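Long-range contact in transcriptional regulator URE2 (PDB 1K0D), which represses nitrogen-utilization genes by holding phosphorylated GATA activators in the cytoplasm, and also uses glutathione to reduce peroxide: residues 39-44 and 104-109. Numbering follows the deposited sequence.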
ATOM      1  N   SER B  39     -17.604  -7.576  -6.043  1.00 24.96           N
ATOM      2  CA  SER B  39     -19.019  -7.859  -5.876  1.00 26.40           C
ATOM      3  C   SER B  39     -19.859  -6.602  -5.692  1.00 24.77           C
ATOM      4  O   SER B  39     -20.909  -6.469  -6.309  1.00 24.62           O
ATOM      5  CB  SER B  39     -19.227  -8.812  -4.699  1.00 26.95           C
ATOM      6  OG  SER B  39     -20.600  -8.900  -4.375  1.00 34.27           O
ATOM      7  N   GLU B  40     -19.396  -5.675  -4.856  1.00 25.32           N
ATOM      8  CA  GLU B  40     -20.131  -4.436  -4.616  1.00 25.56           C
ATOM      9  C   GLU B  40     -20.319  -3.602  -5.886  1.00 26.62           C
ATOM     10  O   GLU B  40     -21.346  -2.947  -6.062  1.00 25.32           O
ATOM     11  CB  GLU B  40     -19.415  -3.591  -3.552  1.00 27.24           C
ATOM     12  CG  GLU B  40     -19.762  -3.945  -2.101  1.00 30.73           C
ATOM     13  CD  GLU B  40     -21.186  -3.524  -1.691  1.00 33.99           C
ATOM     14  OE1 GLU B  40     -21.613  -3.872  -0.567  1.00 33.97           O
ATOM     15  OE2 GLU B  40     -21.875  -2.843  -2.486  1.00 34.32           O
ATOM     16  N   LEU B  41     -19.328  -3.626  -6.772  1.00 25.12           N
ATOM     17  CA  LEU B  41     -19.394  -2.854  -8.005  1.00 26.29           C
ATOM     18  C   LEU B  41     -20.144  -3.565  -9.118  1.00 27.88           C
ATOM     19  O   LEU B  41     -20.324  -3.007 -10.198  1.00 27.90           O
ATOM     20  CB  LEU B  41     -17.981  -2.498  -8.483  1.00 25.24           C
ATOM     21  CG  LEU B  41     -17.207  -1.585  -7.531  1.00 26.30           C
ATOM     22  CD1 LEU B  41     -15.777  -1.444  -8.008  1.00 28.74           C
ATOM     23  CD2 LEU B  41     -17.882  -0.228  -7.452  1.00 23.75           C
ATOM     24  N   GLY B  42     -20.581  -4.795  -8.860  1.00 29.52           N
ATOM     25  CA  GLY B  42     -21.315  -5.541  -9.870  1.00 30.29           C
ATOM     26  C   GLY B  42     -20.451  -6.162 -10.952  1.00 30.99           C
ATOM     27  O   GLY B  42     -20.949  -6.544 -12.008  1.00 32.28           O
ATOM     28  N   PHE B  43     -19.152  -6.265 -10.702  1.00 31.23           N
ATOM     29  CA  PHE B  43     -18.246  -6.859 -11.674  1.00 32.55           C
ATOM     30  C   PHE B  43     -18.327  -8.381 -11.579  1.00 33.67           C
ATOM     31  O   PHE B  43     -18.208  -8.960 -10.496  1.00 32.82           O
ATOM     32  CB  PHE B  43     -16.812  -6.371 -11.426  1.00 31.27           C
ATOM     33  CG  PHE B  43     -16.566  -4.937 -11.861  1.00 32.77           C
ATOM     34  CD1 PHE B  43     -15.833  -4.063 -11.057  1.00 31.38           C
ATOM     35  CD2 PHE B  43     -17.048  -4.468 -13.081  1.00 34.55           C
ATOM     36  CE1 PHE B  43     -15.582  -2.740 -11.459  1.00 28.96           C
ATOM     37  CE2 PHE B  43     -16.801  -3.144 -13.493  1.00 34.71           C
ATOM     38  CZ  PHE B  43     -16.066  -2.283 -12.675  1.00 30.63           C
ATOM     39  N   HIS B  44     -18.547  -9.025 -12.720  1.00 34.44           N
ATOM     40  CA  HIS B  44     -18.654 -10.479 -12.769  1.00 35.11           C
ATOM     41  C   HIS B  44     -17.263 -11.097 -12.869  1.00 33.41           C
ATOM     42  O   HIS B  44     -16.492 -10.765 -13.766  1.00 33.15           O
ATOM     43  CB  HIS B  44     -19.538 -10.881 -13.953  1.00 38.56           C
ATOM     44  CG  HIS B  44     -20.960 -10.423 -13.818  1.00 41.82           C
ATOM     45  ND1 HIS B  44     -21.834 -10.972 -12.904  1.00 43.66           N
ATOM     46  CD2 HIS B  44     -21.643  -9.435 -14.445  1.00 44.25           C
ATOM     47  CE1 HIS B  44     -22.994 -10.341 -12.972  1.00 44.18           C
ATOM     48  NE2 HIS B  44     -22.905  -9.404 -13.899  1.00 43.86           N
ATOM     49  N   ASN B 104     -20.547   7.389 -12.221  1.00 24.97           N
ATOM     50  CA  ASN B 104     -20.923   7.347 -10.807  1.00 25.95           C
ATOM     51  C   ASN B 104     -19.757   6.759  -9.996  1.00 25.04           C
ATOM     52  O   ASN B 104     -19.380   5.598 -10.182  1.00 25.17           O
ATOM     53  CB  ASN B 104     -22.180   6.490 -10.649  1.00 26.85           C
ATOM     54  CG  ASN B 104     -22.713   6.481  -9.231  1.00 28.48           C
ATOM     55  OD1 ASN B 104     -22.389   7.352  -8.423  1.00 25.92           O
ATOM     56  ND2 ASN B 104     -23.556   5.499  -8.928  1.00 28.47           N
ATOM     57  N   PRO B 105     -19.166   7.559  -9.093  1.00 23.87           N
ATOM     58  CA  PRO B 105     -18.039   7.100  -8.273  1.00 23.92           C
ATOM     59  C   PRO B 105     -18.440   6.243  -7.078  1.00 22.81           C
ATOM     60  O   PRO B 105     -18.166   6.596  -5.934  1.00 21.16           O
ATOM     61  CB  PRO B 105     -17.384   8.408  -7.848  1.00 22.45           C
ATOM     62  CG  PRO B 105     -18.585   9.292  -7.634  1.00 22.74           C
ATOM     63  CD  PRO B 105     -19.453   8.985  -8.841  1.00 21.77           C
ATOM     64  N   LEU B 106     -19.085   5.115  -7.352  1.00 25.05           N
ATOM     65  CA  LEU B 106     -19.530   4.210  -6.297  1.00 25.94           C
ATOM     66  C   LEU B 106     -18.327   3.769  -5.448  1.00 25.05           C
ATOM     67  O   LEU B 106     -17.295   3.381  -5.991  1.00 23.11           O
ATOM     68  CB  LEU B 106     -20.199   2.989  -6.932  1.00 29.10           C
ATOM     69  CG  LEU B 106     -21.351   2.291  -6.206  1.00 33.15           C
ATOM     70  CD1 LEU B 106     -21.672   0.987  -6.935  1.00 33.52           C
ATOM     71  CD2 LEU B 106     -20.982   2.010  -4.761  1.00 35.54           C
ATOM     72  N   LEU B 107     -18.469   3.838  -4.125  1.00 25.59           N
ATOM     73  CA  LEU B 107     -17.409   3.452  -3.188  1.00 26.51           C
ATOM     74  C   LEU B 107     -16.142   4.289  -3.397  1.00 27.88           C
ATOM     75  O   LEU B 107     -15.066   3.947  -2.902  1.00 26.95           O
ATOM     76  CB  LEU B 107     -17.053   1.971  -3.373  1.00 27.58           C
ATOM     77  CG  LEU B 107     -18.150   0.903  -3.316  1.00 27.54           C
ATOM     78  CD1 LEU B 107     -17.553  -0.442  -3.676  1.00 26.35           C
ATOM     79  CD2 LEU B 107     -18.762   0.854  -1.928  1.00 29.73           C
ATOM     80  N   TRP B 108     -16.279   5.404  -4.101  1.00 28.16           N
ATOM     81  CA  TRP B 108     -15.131   6.240  -4.433  1.00 28.80           C
ATOM     82  C   TRP B 108     -15.582   7.700  -4.374  1.00 30.47           C
ATOM     83  O   TRP B 108     -16.526   8.037  -3.654  1.00 29.34           O
ATOM     84  CB  TRP B 108     -14.685   5.832  -5.848  1.00 27.52           C
ATOM     85  CG  TRP B 108     -13.402   6.403  -6.419  1.00 30.11           C
ATOM     86  CD1 TRP B 108     -13.216   6.833  -7.707  1.00 29.21           C
ATOM     87  CD2 TRP B 108     -12.129   6.527  -5.773  1.00 29.66           C
ATOM     88  NE1 TRP B 108     -11.916   7.212  -7.900  1.00 30.94           N
ATOM     89  CE2 TRP B 108     -11.224   7.037  -6.732  1.00 31.28           C
ATOM     90  CE3 TRP B 108     -11.664   6.256  -4.483  1.00 30.36           C
ATOM     91  CZ2 TRP B 108      -9.881   7.283  -6.442  1.00 31.45           C
ATOM     92  CZ3 TRP B 108     -10.325   6.499  -4.191  1.00 32.09           C
ATOM     93  CH2 TRP B 108      -9.449   7.008  -5.167  1.00 35.16           C
ATOM     94  N   SER B 109     -14.909   8.568  -5.121  1.00 30.54           N
ATOM     95  CA  SER B 109     -15.281   9.972  -5.149  1.00 31.08           C
ATOM     96  C   SER B 109     -14.686  10.644  -6.373  1.00 32.35           C
ATOM     97  O   SER B 109     -13.585  10.296  -6.805  1.00 33.86           O
ATOM     98  CB  SER B 109     -14.792  10.685  -3.892  1.00 30.28           C
ATOM     99  OG  SER B 109     -15.165  12.056  -3.913  1.00 31.03           O
TER
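Leu41 sets its CD2 methyl against both Leu106 and Leu107, joining the end of a helix in the thioredoxin-like domain to the linker that leads into the helical domain of this GST-family protein. CD2 lies 3.8 Å from Leu107 CD1 and 4.0 Å from Leu106 CB, and it also approaches the carbonyl Leu106 O. The side chains of Leu41 and Leu107 slant across each other, and Leu107 CD1 meets both CG and CD2 of Leu41. The same methyl rests against the aliphatic root of Glu40, with Leu107 CD1 3.7 Å from Glu40 CB. Only CB of Glu40 meets Leu107; beyond it the chain bends at chi2 (-72°), and OE1 forms a salt bridge with Arg250. Leu106 reaches back with CD1 toward Leu41 CD2 and, at 4.0 Å, Glu40 O. Contact is through side-chain carbons, with two carbonyl oxygens, Glu40 O and Leu106 O, lying against methyls. Each side is shaped by a turn: a Schellman motif with positive phi at Gly42 ends helix 29-40, while a type II turn from Pro105 to Trp108, closed by Trp108 N to Pro105 O, sets the two leucines side by side. Beyond the contact, Glu40 packs on helix 251-258, Leu106 touches Tyr98 of helix 87-102, and Trp108 is buried against helices 87-102 and 112-142, while strand 45-49 follows the 39-44 segment into the sheet.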